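Local atomic coordinates of molybdate-binding protein MolA (Haemophilus influenzae, PDB entry 3PSH), a protein that binds molybdate and tungstate, but not sulfate or phosphate, in the periplasm and serves the low-affinity molybdate importer MolBCA. Residues W48-G53 with D242-V247; V110-R115 with I144-E149; L125-T130 with S198-G203; D173-V178 with Q300-V305; A236-Q241 with A258-L263. All blocks are in the same frame, centred on the assembly; numbering follows the deposited sequence.

Contact 1: residues W48-G53 with D242-V247. With MOO (molybdate ion), chain B.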
# COMPACT_ATOMS: atom_id res chain seq x y z
N TRP A 48 7.32 9.87 6.43
CA TRP A 48 7.43 8.37 6.49
C TRP A 48 6.83 7.76 7.76
O TRP A 48 6.09 6.75 7.67
CB TRP A 48 8.84 7.91 6.18
CG TRP A 48 9.84 8.22 7.25
CD1 TRP A 48 10.62 9.38 7.39
CD2 TRP A 48 10.19 7.35 8.33
NE1 TRP A 48 11.41 9.26 8.53
CE2 TRP A 48 11.19 8.02 9.11
CE3 TRP A 48 9.73 6.07 8.76
CZ2 TRP A 48 11.77 7.40 10.29
CZ3 TRP A 48 10.32 5.45 9.96
CH2 TRP A 48 11.31 6.13 10.70
N LYS A 49 7.00 8.39 8.92
CA LYS A 49 6.43 7.72 10.10
C LYS A 49 4.88 7.78 10.03
O LYS A 49 4.22 6.84 10.39
CB LYS A 49 6.89 8.47 11.37
CG LYS A 49 8.39 8.25 11.64
CD LYS A 49 8.91 8.92 13.00
CE LYS A 49 10.47 8.77 13.17
NZ LYS A 49 10.73 9.80 14.31
N LYS A 50 4.33 8.86 9.61
CA LYS A 50 2.84 8.95 9.48
C LYS A 50 2.28 7.91 8.47
O LYS A 50 1.32 7.13 8.79
CB LYS A 50 2.34 10.34 9.17
CG LYS A 50 0.88 10.32 9.00
CD LYS A 50 0.33 11.73 9.24
CE LYS A 50 -1.17 11.73 9.40
NZ LYS A 50 -1.58 11.88 7.98
N GLN A 51 2.95 7.84 7.31
CA GLN A 51 2.41 7.02 6.25
C GLN A 51 2.68 5.53 6.41
O GLN A 51 1.89 4.67 5.92
CB GLN A 51 3.06 7.53 4.91
CG GLN A 51 2.51 8.90 4.48
CD GLN A 51 0.99 8.93 4.27
OE1 GLN A 51 0.37 8.00 3.81
NE2 GLN A 51 0.36 10.07 4.67
N LEU A 52 3.81 5.18 7.08
CA LEU A 52 4.14 3.79 7.39
C LEU A 52 3.66 3.30 8.75
O LEU A 52 3.69 2.07 9.00
CB LEU A 52 5.66 3.44 7.19
CG LEU A 52 6.12 3.64 5.72
CD1 LEU A 52 7.66 3.48 5.66
CD2 LEU A 52 5.64 2.45 4.84
N GLY A 53 3.23 4.20 9.61
CA GLY A 53 2.90 3.84 10.94
C GLY A 53 4.01 3.99 11.96
O GLY A 53 5.15 3.74 11.69
N ASP A 242 -3.80 -0.24 10.43
CA ASP A 242 -2.91 -0.34 11.60
C ASP A 242 -2.14 0.96 11.87
O ASP A 242 -1.89 1.31 13.07
CB ASP A 242 -1.89 -1.46 11.43
CG ASP A 242 -1.09 -1.71 12.70
OD1 ASP A 242 -1.73 -1.96 13.77
OD2 ASP A 242 0.16 -1.72 12.62
N ARG A 243 -1.84 1.71 10.80
CA ARG A 243 -1.09 3.01 11.04
C ARG A 243 -1.91 4.11 11.68
O ARG A 243 -1.33 5.14 12.07
CB ARG A 243 -0.51 3.55 9.75
CG ARG A 243 -1.59 3.73 8.63
CD ARG A 243 -0.91 4.16 7.24
NE ARG A 243 -2.02 4.22 6.26
CZ ARG A 243 -1.84 4.47 4.93
NH1 ARG A 243 -0.57 4.77 4.52
NH2 ARG A 243 -2.85 4.52 4.05
N TYR A 244 -3.26 3.93 11.75
CA TYR A 244 -4.16 4.89 12.36
C TYR A 244 -4.99 4.29 13.50
O TYR A 244 -6.20 4.37 13.51
CB TYR A 244 -5.05 5.47 11.30
CG TYR A 244 -4.29 6.21 10.19
CD1 TYR A 244 -3.26 7.13 10.49
CD2 TYR A 244 -4.56 5.97 8.81
CE1 TYR A 244 -2.57 7.81 9.47
CE2 TYR A 244 -3.89 6.76 7.77
CZ TYR A 244 -2.89 7.61 8.13
OH TYR A 244 -2.17 8.35 7.18
N PRO A 245 -4.33 3.77 14.52
CA PRO A 245 -5.04 3.03 15.52
C PRO A 245 -6.01 3.89 16.33
O PRO A 245 -7.02 3.34 16.83
CB PRO A 245 -3.91 2.57 16.44
CG PRO A 245 -2.82 3.62 16.29
CD PRO A 245 -2.89 3.91 14.81
N ASP A 246 -5.75 5.21 16.45
CA ASP A 246 -6.67 6.11 17.20
C ASP A 246 -8.08 6.12 16.61
O ASP A 246 -9.09 6.53 17.29
CB ASP A 246 -6.13 7.56 17.23
CG ASP A 246 -4.82 7.73 18.03
OD1 ASP A 246 -4.36 6.77 18.72
OD2 ASP A 246 -4.28 8.87 17.97
N VAL A 247 -8.20 5.73 15.33
CA VAL A 247 -9.51 5.77 14.70
C VAL A 247 -10.50 4.78 15.37
O VAL A 247 -11.73 5.09 15.41
CB VAL A 247 -9.43 5.61 13.14
CG1 VAL A 247 -10.81 5.44 12.57
CG2 VAL A 247 -8.69 6.80 12.56
MO MOO B . -2.05 4.72 0.36
O1 MOO B . -3.54 4.37 1.08
O2 MOO B . -2.18 6.04 -0.74
O3 MOO B . -1.51 3.37 -0.52
O4 MOO B . -0.94 4.90 1.63
O HOH W 1 0.28 7.16 11.27
O HOH W 2 -4.12 10.61 7.19
O HOH W 3 -2.09 7.54 4.90
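Arg243 NH1 donates to the backbone oxygen Gln51 O at 2.8 Å. The bond lies in the carbonyl plane, on a lone pair, and also in the guanidinium plane. The same nitrogen donates to molybdate O4 at 2.9 Å from the guanidinium edge. Arg243 NH2 adds bonds to molybdate O1 and O4, each 3.1 Å long. The extended chain from CG to NE carries the charged end past Gln51 to the anion. At the root of that chain, Arg243 CB rests 3.6 Å from Gly53 CA. Gly53 has positive phi (94°), just after helix 48-52. One water donates to both Lys50 O and Arg243 O. Another sits over the guanidinium centre. This water donates to Gln51 OE1 at 2.7 Å; its approach to Tyr244 OH is unusually short, so that bond is doubtful. The Tyr244 ring has Arg243 CG over its centre, 3.7 Å above one face. Further out, Gln241 accepts a bond from Arg243 NH2, and Trp278 makes a cation-pi contact with the guanidinium. His26, Gln27, Tyr196, Gly279 and Tyr280 also hydrogen-bond the ion. The arrangement is that of an interlobe oxyanion site in a solute-binding protein, with Arg243 from one lobe held against the other.

Contact 2: residues V110-R115 with I144-E149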
# COMPACT_ATOMS: atom_id res chain seq x y z
N VAL A 110 12.32 8.36 -10.99
CA VAL A 110 11.64 7.14 -11.36
C VAL A 110 10.32 7.14 -10.59
O VAL A 110 10.31 7.18 -9.35
CB VAL A 110 12.40 5.90 -10.88
CG1 VAL A 110 11.60 4.54 -11.19
CG2 VAL A 110 13.73 5.83 -11.61
N ALA A 111 9.24 7.26 -11.38
CA ALA A 111 7.82 7.38 -10.83
C ALA A 111 7.24 5.99 -10.65
O ALA A 111 7.42 5.06 -11.57
CB ALA A 111 6.98 8.21 -11.82
N ILE A 112 6.68 5.76 -9.47
CA ILE A 112 6.14 4.43 -9.18
C ILE A 112 4.64 4.57 -8.86
O ILE A 112 4.23 5.37 -8.04
CB ILE A 112 6.85 3.83 -7.98
CG1 ILE A 112 8.34 3.50 -8.30
CG2 ILE A 112 6.09 2.48 -7.48
CD1 ILE A 112 8.65 2.38 -9.36
N SER A 113 3.85 3.74 -9.54
CA SER A 113 2.41 3.76 -9.29
C SER A 113 1.97 2.40 -8.74
O SER A 113 0.84 2.36 -8.24
CB SER A 113 1.62 3.90 -10.59
OG SER A 113 1.90 2.82 -11.44
N LEU A 114 2.75 1.30 -8.93
CA LEU A 114 2.25 -0.06 -8.61
C LEU A 114 0.91 -0.37 -9.33
O LEU A 114 0.07 -1.23 -8.87
CB LEU A 114 2.11 -0.25 -7.08
CG LEU A 114 3.43 0.06 -6.36
CD1 LEU A 114 3.19 -0.22 -4.83
CD2 LEU A 114 4.60 -0.74 -6.87
N ARG A 115 0.69 0.26 -10.46
CA ARG A 115 -0.48 0.01 -11.30
C ARG A 115 -0.12 0.10 -12.80
O ARG A 115 0.67 0.96 -13.27
CB ARG A 115 -1.63 0.97 -10.88
CG ARG A 115 -1.81 2.30 -11.53
CD ARG A 115 -3.22 2.83 -11.25
NE ARG A 115 -3.27 4.22 -11.65
CZ ARG A 115 -3.14 5.22 -10.83
NH1 ARG A 115 -2.93 5.07 -9.50
NH2 ARG A 115 -3.17 6.40 -11.32
N ILE A 144 7.48 -3.82 -8.39
CA ILE A 144 8.50 -4.52 -7.63
C ILE A 144 9.70 -4.83 -8.58
O ILE A 144 10.88 -4.66 -8.16
CB ILE A 144 7.93 -5.84 -6.94
CG1 ILE A 144 6.94 -5.48 -5.80
CG2 ILE A 144 9.13 -6.64 -6.33
CD1 ILE A 144 6.30 -6.79 -5.23
N GLU A 145 9.33 -5.34 -9.76
CA GLU A 145 10.47 -5.65 -10.73
C GLU A 145 11.33 -4.46 -11.01
O GLU A 145 12.61 -4.58 -11.08
CB GLU A 145 9.99 -6.36 -11.98
CG GLU A 145 9.36 -7.74 -11.64
CD GLU A 145 8.56 -8.31 -12.82
OE1 GLU A 145 8.26 -7.55 -13.76
OE2 GLU A 145 8.18 -9.49 -12.73
N LEU A 146 10.68 -3.32 -11.18
CA LEU A 146 11.44 -2.03 -11.54
C LEU A 146 12.30 -1.58 -10.36
O LEU A 146 13.45 -1.26 -10.54
CB LEU A 146 10.46 -0.94 -11.98
CG LEU A 146 11.07 0.49 -12.10
CD1 LEU A 146 12.14 0.42 -13.32
CD2 LEU A 146 9.87 1.50 -12.53
N ILE A 147 11.74 -1.56 -9.14
CA ILE A 147 12.51 -1.09 -7.97
C ILE A 147 13.68 -2.09 -7.78
O ILE A 147 14.80 -1.67 -7.49
CB ILE A 147 11.57 -1.05 -6.72
CG1 ILE A 147 10.44 -0.07 -7.02
CG2 ILE A 147 12.38 -0.74 -5.46
CD1 ILE A 147 9.17 -0.13 -6.08
N ALA A 148 13.41 -3.37 -7.92
CA ALA A 148 14.48 -4.35 -7.73
C ALA A 148 15.57 -4.14 -8.80
O ALA A 148 16.76 -4.32 -8.53
CB ALA A 148 13.95 -5.77 -7.66
N GLU A 149 15.17 -3.79 -10.01
CA GLU A 149 16.23 -3.63 -11.09
C GLU A 149 17.04 -2.44 -10.73
O GLU A 149 18.24 -2.45 -10.82
CB GLU A 149 15.50 -3.37 -12.42
CG GLU A 149 16.43 -2.96 -13.65
CD GLU A 149 15.64 -2.75 -14.94
OE1 GLU A 149 14.38 -2.63 -14.94
OE2 GLU A 149 16.27 -2.60 -16.00
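Ile112 and Leu146 pack a strand against a helix in an alpha/beta lobe of the periplasmic binding protein. Strand 109-112 is an outermost strand of a four-stranded parallel sheet, and helix 132-151 lies over one face of it. The local axes come within 10.0 Å and run nearly antiparallel, at 150°. No hydrogen bond crosses between the segments.

The apolar contacts centre on Leu146 CD2. It is 3.5 Å from Ile112 CD1 and 3.7 Å from Val110 CG1. Leu146 has CG anti to its backbone nitrogen (chi1 169°); its CB is directed at the strand, and this torsion brings CD2 to it. It meets Val110 tip to tip. It runs alongside Ile112, the two chains pointing in opposite senses. Ile147 crosses Ile112 at a slant, its CG1 3.8 Å from Ile112 CD1. Phe89, Thr28 and Ile4 add to this buried core.

The looser contact is Leu114, which has positive phi and follows the strand. Its side chain also touches Gln27 of the molybdate site.

Polar bonds serve the loop itself. Gln7 OE1 accepts from Ser113 N and Leu114 N. Ser113 OG donates to Arg115 O at 2.9 Å, in the carbonyl plane and on a lone pair.

Contact 3: residues L125-T130 with S198-G203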
# COMPACT_ATOMS: atom_id res chain seq x y z
N LEU A 125 -4.01 10.95 -9.05
CA LEU A 125 -4.03 10.43 -7.65
C LEU A 125 -5.12 9.32 -7.58
O LEU A 125 -4.95 8.25 -6.97
CB LEU A 125 -4.33 11.56 -6.70
CG LEU A 125 -4.71 11.21 -5.26
CD1 LEU A 125 -3.61 10.40 -4.42
CD2 LEU A 125 -5.12 12.65 -4.70
N ASN A 126 -6.29 9.63 -8.21
CA ASN A 126 -7.50 8.74 -8.12
C ASN A 126 -7.96 8.39 -9.49
O ASN A 126 -8.67 9.19 -10.17
CB ASN A 126 -8.67 9.51 -7.41
CG ASN A 126 -8.31 9.97 -5.99
OD1 ASN A 126 -8.39 11.18 -5.64
ND2 ASN A 126 -7.82 9.05 -5.19
N PRO A 127 -7.50 7.24 -9.99
CA PRO A 127 -7.75 6.82 -11.42
C PRO A 127 -9.14 6.22 -11.59
O PRO A 127 -9.79 5.87 -10.58
CB PRO A 127 -6.73 5.77 -11.70
CG PRO A 127 -6.43 5.16 -10.29
CD PRO A 127 -6.63 6.28 -9.25
N THR A 128 -9.59 6.18 -12.83
CA THR A 128 -10.75 5.40 -13.30
C THR A 128 -10.13 4.25 -14.15
O THR A 128 -9.43 4.47 -15.16
CB THR A 128 -11.65 6.29 -14.23
OG1 THR A 128 -12.10 7.40 -13.47
CG2 THR A 128 -12.79 5.51 -14.80
N LEU A 129 -10.43 3.02 -13.73
CA LEU A 129 -9.79 1.85 -14.25
C LEU A 129 -10.85 0.84 -14.68
O LEU A 129 -11.77 0.52 -13.93
CB LEU A 129 -8.90 1.18 -13.22
CG LEU A 129 -7.81 2.07 -12.66
CD1 LEU A 129 -7.28 1.33 -11.41
CD2 LEU A 129 -6.68 2.35 -13.66
N THR A 130 -10.72 0.38 -15.91
CA THR A 130 -11.71 -0.54 -16.42
C THR A 130 -11.47 -1.99 -15.93
O THR A 130 -12.41 -2.81 -15.99
CB THR A 130 -11.81 -0.53 -17.98
OG1 THR A 130 -10.57 -0.95 -18.51
CG2 THR A 130 -12.21 0.85 -18.53
N SER A 198 -13.77 3.80 -5.33
CA SER A 198 -13.33 3.05 -6.50
C SER A 198 -11.87 3.40 -6.93
O SER A 198 -11.33 4.48 -6.54
CB SER A 198 -14.28 3.23 -7.74
OG SER A 198 -14.22 4.65 -8.09
N GLY A 199 -11.28 2.50 -7.73
CA GLY A 199 -9.93 2.65 -8.33
C GLY A 199 -8.83 2.45 -7.34
O GLY A 199 -7.67 2.95 -7.53
N LYS A 200 -9.14 1.75 -6.20
CA LYS A 200 -8.08 1.62 -5.20
C LYS A 200 -7.91 0.15 -4.79
O LYS A 200 -8.92 -0.59 -4.72
CB LYS A 200 -8.51 2.44 -3.96
CG LYS A 200 -8.54 3.95 -4.19
CD LYS A 200 -7.08 4.53 -4.29
CE LYS A 200 -7.06 5.75 -5.16
NZ LYS A 200 -5.56 6.18 -5.25
N TYR A 201 -6.73 -0.21 -4.30
CA TYR A 201 -6.46 -1.61 -3.79
C TYR A 201 -7.42 -2.06 -2.59
O TYR A 201 -7.80 -3.24 -2.45
CB TYR A 201 -4.98 -1.83 -3.40
CG TYR A 201 -4.78 -3.20 -2.80
CD1 TYR A 201 -5.00 -4.35 -3.57
CD2 TYR A 201 -4.51 -3.30 -1.40
CE1 TYR A 201 -4.95 -5.61 -2.97
CE2 TYR A 201 -4.43 -4.49 -0.77
CZ TYR A 201 -4.62 -5.66 -1.55
OH TYR A 201 -4.62 -6.91 -1.00
N THR A 202 -7.78 -1.06 -1.77
CA THR A 202 -8.71 -1.28 -0.63
C THR A 202 -9.87 -2.24 -1.05
O THR A 202 -10.07 -3.31 -0.42
CB THR A 202 -9.26 0.05 -0.12
OG1 THR A 202 -8.16 1.00 0.12
CG2 THR A 202 -10.06 -0.18 1.18
N GLY A 203 -10.60 -1.87 -2.11
CA GLY A 203 -11.84 -2.67 -2.46
C GLY A 203 -11.42 -4.05 -3.00
O GLY A 203 -12.20 -5.00 -2.95
O HOH W 4 -9.57 6.46 -7.80
O HOH W 5 -12.42 5.15 -10.11
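Lys200 NZ donates a 2.8 Å hydrogen bond to Leu125 O. The donor is tilted 17° from the carbonyl plane, with a C=O...N angle of 157°. The Lys200 chain bends at chi2 (-72°) and then runs on nearly straight to its amine. Lys200 CE passes obliquely by the Asn126 side chain and lies 4.1 Å from Pro127 CD.

The close-packed part continues at Gly199. Gly199 CA is 5.6 Å from Pro127 CA. The Pro127 ring puts CG 3.7 Å from Gly199 O, and Leu129 CD1 is 4.2 Å from the same oxygen. Gly199 has positive phi and packs close to Pro127. Tyr136 of helix 132-151 hydrogen-bonds Gly199 O from outside the pair.

This contact spans the two lobes of the binding protein. Residues 125-130 lead into helix 132-151, and residues 198-203 lead from strand 194-196 into helix 201-208. The Lys200 side chain comes close to Tyr196 and Gly279 of the molybdate site.

The side at Ser198 is looser and bridged by water. Two waters donate to Pro127 O. One also donates to Ser198 O, 2.9 Å away. The other is hydrogen-bonded to Ser198 OG at 2.8 Å.

Contact 4: residues D173-V178 with Q300-V305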
# COMPACT_ATOMS: atom_id res chain seq x y z
N ASP A 173 -10.33 -20.32 -4.46
CA ASP A 173 -10.92 -21.70 -4.35
C ASP A 173 -11.88 -21.74 -3.15
O ASP A 173 -13.02 -22.22 -3.28
CB ASP A 173 -9.80 -22.73 -4.13
CG ASP A 173 -9.04 -23.07 -5.43
OD1 ASP A 173 -9.50 -22.72 -6.53
OD2 ASP A 173 -8.03 -23.72 -5.32
N ARG A 174 -11.44 -21.20 -2.02
CA ARG A 174 -12.26 -21.35 -0.75
C ARG A 174 -13.43 -20.42 -0.70
O ARG A 174 -14.35 -20.64 0.08
CB ARG A 174 -11.39 -21.16 0.51
CG ARG A 174 -10.10 -22.08 0.54
CD ARG A 174 -10.50 -23.40 1.29
NE ARG A 174 -9.37 -24.31 1.39
CZ ARG A 174 -8.65 -24.56 2.50
NH1 ARG A 174 -8.88 -23.92 3.64
NH2 ARG A 174 -7.67 -25.41 2.45
N LEU A 175 -13.44 -19.35 -1.53
CA LEU A 175 -14.47 -18.33 -1.41
C LEU A 175 -15.20 -18.16 -2.77
O LEU A 175 -16.06 -17.33 -2.89
CB LEU A 175 -13.93 -16.92 -0.97
CG LEU A 175 -13.20 -17.01 0.38
CD1 LEU A 175 -12.58 -15.60 0.79
CD2 LEU A 175 -14.18 -17.48 1.41
N GLY A 176 -14.91 -19.06 -3.68
CA GLY A 176 -15.56 -19.08 -5.03
C GLY A 176 -17.07 -19.20 -5.13
O GLY A 176 -17.64 -18.83 -6.21
N ASP A 177 -17.70 -19.72 -4.05
CA ASP A 177 -19.20 -19.79 -3.94
C ASP A 177 -19.86 -18.65 -3.21
O ASP A 177 -21.09 -18.64 -3.00
CB ASP A 177 -19.60 -21.07 -3.22
CG ASP A 177 -19.11 -21.07 -1.77
OD1 ASP A 177 -17.92 -20.79 -1.54
OD2 ASP A 177 -19.90 -21.38 -0.91
N VAL A 178 -19.10 -17.63 -2.82
CA VAL A 178 -19.74 -16.49 -2.20
C VAL A 178 -20.46 -15.56 -3.18
O VAL A 178 -19.84 -14.78 -3.92
CB VAL A 178 -18.74 -15.71 -1.32
CG1 VAL A 178 -19.43 -14.56 -0.63
CG2 VAL A 178 -18.15 -16.67 -0.28
N GLN A 300 -14.47 -20.62 9.56
CA GLN A 300 -14.72 -22.07 9.45
C GLN A 300 -14.27 -22.60 8.13
O GLN A 300 -14.38 -23.81 7.90
CB GLN A 300 -16.24 -22.31 9.61
CG GLN A 300 -16.75 -21.89 11.03
CD GLN A 300 -15.72 -22.24 12.13
OE1 GLN A 300 -15.06 -23.33 12.13
NE2 GLN A 300 -15.51 -21.26 13.08
N ARG A 301 -13.76 -21.70 7.23
CA ARG A 301 -13.28 -22.20 5.92
C ARG A 301 -11.77 -22.26 5.88
O ARG A 301 -11.24 -22.73 4.86
CB ARG A 301 -13.73 -21.41 4.69
CG ARG A 301 -15.22 -21.36 4.49
CD ARG A 301 -15.61 -20.41 3.27
NE ARG A 301 -17.07 -20.44 3.15
CZ ARG A 301 -17.71 -20.43 1.97
NH1 ARG A 301 -17.03 -20.42 0.86
NH2 ARG A 301 -19.05 -20.52 1.86
N PHE A 302 -11.10 -21.80 6.98
CA PHE A 302 -9.67 -21.64 6.97
C PHE A 302 -8.95 -22.22 8.21
O PHE A 302 -7.89 -21.77 8.56
CB PHE A 302 -9.31 -20.13 6.77
CG PHE A 302 -9.71 -19.63 5.42
CD1 PHE A 302 -8.96 -19.97 4.26
CD2 PHE A 302 -10.90 -18.85 5.28
CE1 PHE A 302 -9.38 -19.49 2.95
CE2 PHE A 302 -11.33 -18.37 3.98
CZ PHE A 302 -10.53 -18.70 2.80
N GLN A 303 -9.57 -23.18 8.90
CA GLN A 303 -8.95 -23.66 10.14
C GLN A 303 -7.64 -24.35 10.02
O GLN A 303 -6.83 -24.30 10.94
CB GLN A 303 -10.03 -24.54 10.88
CG GLN A 303 -11.25 -23.76 11.44
CD GLN A 303 -10.93 -22.77 12.54
OE1 GLN A 303 -9.94 -22.91 13.28
NE2 GLN A 303 -11.83 -21.86 12.75
N ASP A 304 -7.41 -24.91 8.83
CA ASP A 304 -6.16 -25.53 8.46
C ASP A 304 -5.09 -24.53 8.08
O ASP A 304 -3.95 -24.94 7.82
CB ASP A 304 -6.20 -26.49 7.21
CG ASP A 304 -6.82 -25.82 5.97
OD1 ASP A 304 -7.87 -25.12 6.20
OD2 ASP A 304 -6.41 -26.07 4.82
N VAL A 305 -5.47 -23.27 7.89
CA VAL A 305 -4.47 -22.27 7.38
C VAL A 305 -3.79 -21.64 8.57
O VAL A 305 -4.40 -20.87 9.31
CB VAL A 305 -5.19 -21.21 6.52
CG1 VAL A 305 -4.22 -20.12 6.11
CG2 VAL A 305 -5.75 -21.93 5.26
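A bend at chi2 (-92°) lays the Arg174 chain along Phe302 and takes its guanidinium to Asp304. Arg301 instead stays extended from CG to NE, and Arg301 and Asp177 come at each other from opposite directions.

Each arginine grips its carboxylate end-on through NH1 and NH2, one nitrogen to each oxygen. Arg174 NH2 is 2.8 Å from Asp304 OD2, and NH1 is 3.0 Å from OD1. Both oxygens use their syn lone pairs. Arg301 NH1 is 2.6 Å from Asp177 OD1, and NH2 is 3.0 Å from OD2. In each pair the flat groups are nearly coplanar.

Each guanidinium also donates to the other arginine's backbone carbonyl. Arg301 NH1 is 2.8 Å from Arg174 O, and Arg174 NH1 is 2.9 Å from Arg301 O. Beneath the charges, Arg174 CB lies 3.5 Å from Phe302 CZ. Leu175 CD2 meets the ring edge, 3.9 Å from Phe302 CE2.

The contact joins the C-terminal part of helix 168-175 to the loop between helices 283-297 and 307-319, away from the molybdate site. The carboxylates and the two backbone carbonyls together fix the rotation of both guanidinium groups. The opposite charges probably favour the ionised form of each partner.

Contact 5: residues A236-Q241 with A258-L263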
# COMPACT_ATOMS: atom_id res chain seq x y z
N ALA A 236 -21.63 -3.75 7.61
CA ALA A 236 -21.62 -4.85 8.61
C ALA A 236 -20.33 -4.93 9.45
O ALA A 236 -20.30 -5.33 10.65
CB ALA A 236 -21.83 -6.23 7.90
N VAL A 237 -19.25 -4.45 8.82
CA VAL A 237 -17.89 -4.59 9.37
C VAL A 237 -17.18 -3.24 9.07
O VAL A 237 -17.27 -2.73 7.96
CB VAL A 237 -17.16 -5.69 8.70
CG1 VAL A 237 -15.73 -5.69 9.22
CG2 VAL A 237 -17.74 -7.07 9.06
N ILE A 238 -16.51 -2.71 10.06
CA ILE A 238 -15.63 -1.52 9.87
C ILE A 238 -14.20 -1.91 10.12
O ILE A 238 -13.90 -2.59 11.07
CB ILE A 238 -16.06 -0.27 10.68
CG1 ILE A 238 -17.34 0.31 10.16
CG2 ILE A 238 -15.00 0.85 10.73
CD1 ILE A 238 -18.01 1.33 11.24
N LEU A 239 -13.30 -1.53 9.18
CA LEU A 239 -11.88 -1.84 9.28
C LEU A 239 -11.14 -0.51 9.42
O LEU A 239 -11.62 0.53 8.91
CB LEU A 239 -11.38 -2.62 8.03
CG LEU A 239 -12.18 -3.99 7.88
CD1 LEU A 239 -11.76 -4.59 6.62
CD2 LEU A 239 -11.79 -4.99 9.10
N VAL A 240 -10.07 -0.61 10.22
CA VAL A 240 -9.18 0.52 10.44
C VAL A 240 -7.75 0.06 10.11
O VAL A 240 -7.34 -1.03 10.43
CB VAL A 240 -9.27 1.08 11.88
CG1 VAL A 240 -8.23 2.20 12.17
CG2 VAL A 240 -10.69 1.68 12.13
N GLN A 241 -7.02 0.93 9.42
CA GLN A 241 -5.62 0.63 9.08
C GLN A 241 -4.76 0.69 10.32
O GLN A 241 -4.95 1.66 11.10
CB GLN A 241 -5.14 1.71 8.08
CG GLN A 241 -5.88 1.56 6.70
CD GLN A 241 -5.54 2.64 5.64
OE1 GLN A 241 -4.89 3.70 5.95
NE2 GLN A 241 -5.95 2.37 4.39
N ALA A 258 -23.09 5.02 16.65
CA ALA A 258 -23.62 3.90 17.47
C ALA A 258 -24.66 2.93 16.85
O ALA A 258 -24.74 1.73 17.25
CB ALA A 258 -24.14 4.42 18.83
N ASN A 259 -25.44 3.44 15.89
CA ASN A 259 -26.51 2.68 15.25
C ASN A 259 -26.05 1.98 13.97
O ASN A 259 -26.75 1.14 13.44
CB ASN A 259 -27.72 3.54 14.90
CG ASN A 259 -28.53 3.91 16.11
OD1 ASN A 259 -29.22 4.91 16.06
ND2 ASN A 259 -28.47 3.13 17.20
N ILE A 260 -24.89 2.34 13.45
CA ILE A 260 -24.33 1.48 12.42
C ILE A 260 -24.21 -0.01 12.83
O ILE A 260 -23.74 -0.42 13.90
CB ILE A 260 -22.96 2.05 11.97
CG1 ILE A 260 -23.15 3.43 11.36
CG2 ILE A 260 -22.32 1.09 11.05
CD1 ILE A 260 -21.75 4.07 11.32
N GLN A 261 -24.61 -0.85 11.88
CA GLN A 261 -24.59 -2.30 12.05
C GLN A 261 -23.25 -2.79 12.61
O GLN A 261 -23.21 -3.47 13.62
CB GLN A 261 -25.00 -3.03 10.77
CG GLN A 261 -25.15 -4.60 10.83
CD GLN A 261 -25.17 -5.25 9.38
OE1 GLN A 261 -25.19 -4.52 8.29
NE2 GLN A 261 -25.09 -6.62 9.35
N ALA A 262 -22.10 -2.41 12.03
CA ALA A 262 -20.84 -2.85 12.66
C ALA A 262 -20.66 -2.43 14.15
O ALA A 262 -19.99 -3.13 14.89
CB ALA A 262 -19.58 -2.35 11.80
N LEU A 263 -21.08 -1.23 14.51
CA LEU A 263 -20.97 -0.80 15.93
C LEU A 263 -21.77 -1.77 16.85
O LEU A 263 -21.22 -2.31 17.88
CB LEU A 263 -21.38 0.65 16.08
CG LEU A 263 -20.20 1.67 15.93
CD1 LEU A 263 -19.02 1.38 16.89
CD2 LEU A 263 -19.66 1.70 14.49
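Ala236 and Ala262 bring their CA atoms to 4.6 Å, where the start of strand 237-240 meets the first turn of helix 261-264. A CA-H...O contact joins Ala262 CA to Ala236 O at 3.2 Å, with no hydrogen bond across the segments. Ala262 CB points at the strand and sits 3.5 Å from the backbone nitrogen Ile238 N. Ile238 supplies the apolar surface. Its CG1 is 3.8 Å from Ala262 CB. An extended chi2 (164°) carries its CD1 to 3.7 Å from Leu263 CD2, with the two side chains meeting at an oblique angle. Ile260, at the N-cap position, offers CG2 4.3 Å from Ile238 CD1. On the outer side the extended Gln261 chain lies against Ala236. Strand 237-240 lies between strands 184-188 and 268-270 in a parallel sheet. The short helix lies in the connection from strand 237-240 to the adjacent parallel strand 268-270, and Leu263 packs on Ile251 and Leu252 of helix 247-252 and on Val268.

In the fold
From the N terminus, residues 48-53 open the long loop that contact 1 closes at 242-247. Contacts 2 and 3 both fall within that loop. Their segments alternate, and they touch where Arg115 packs on Pro127. Contact 2 closes a local loop from strand 109-112 to helix 132-151 in the first lobe. Contacts 1 and 3 run between the lobes, with molybdate near both. Contact 4 starts at 173-178, crosses contacts 1 and 3, and ties helix 168-175 to the loop before the last helix. Contact 5 is a short loop within its span. It crosses contact 1 and touches it through Val240 and Val247, at a strand of the second sheet.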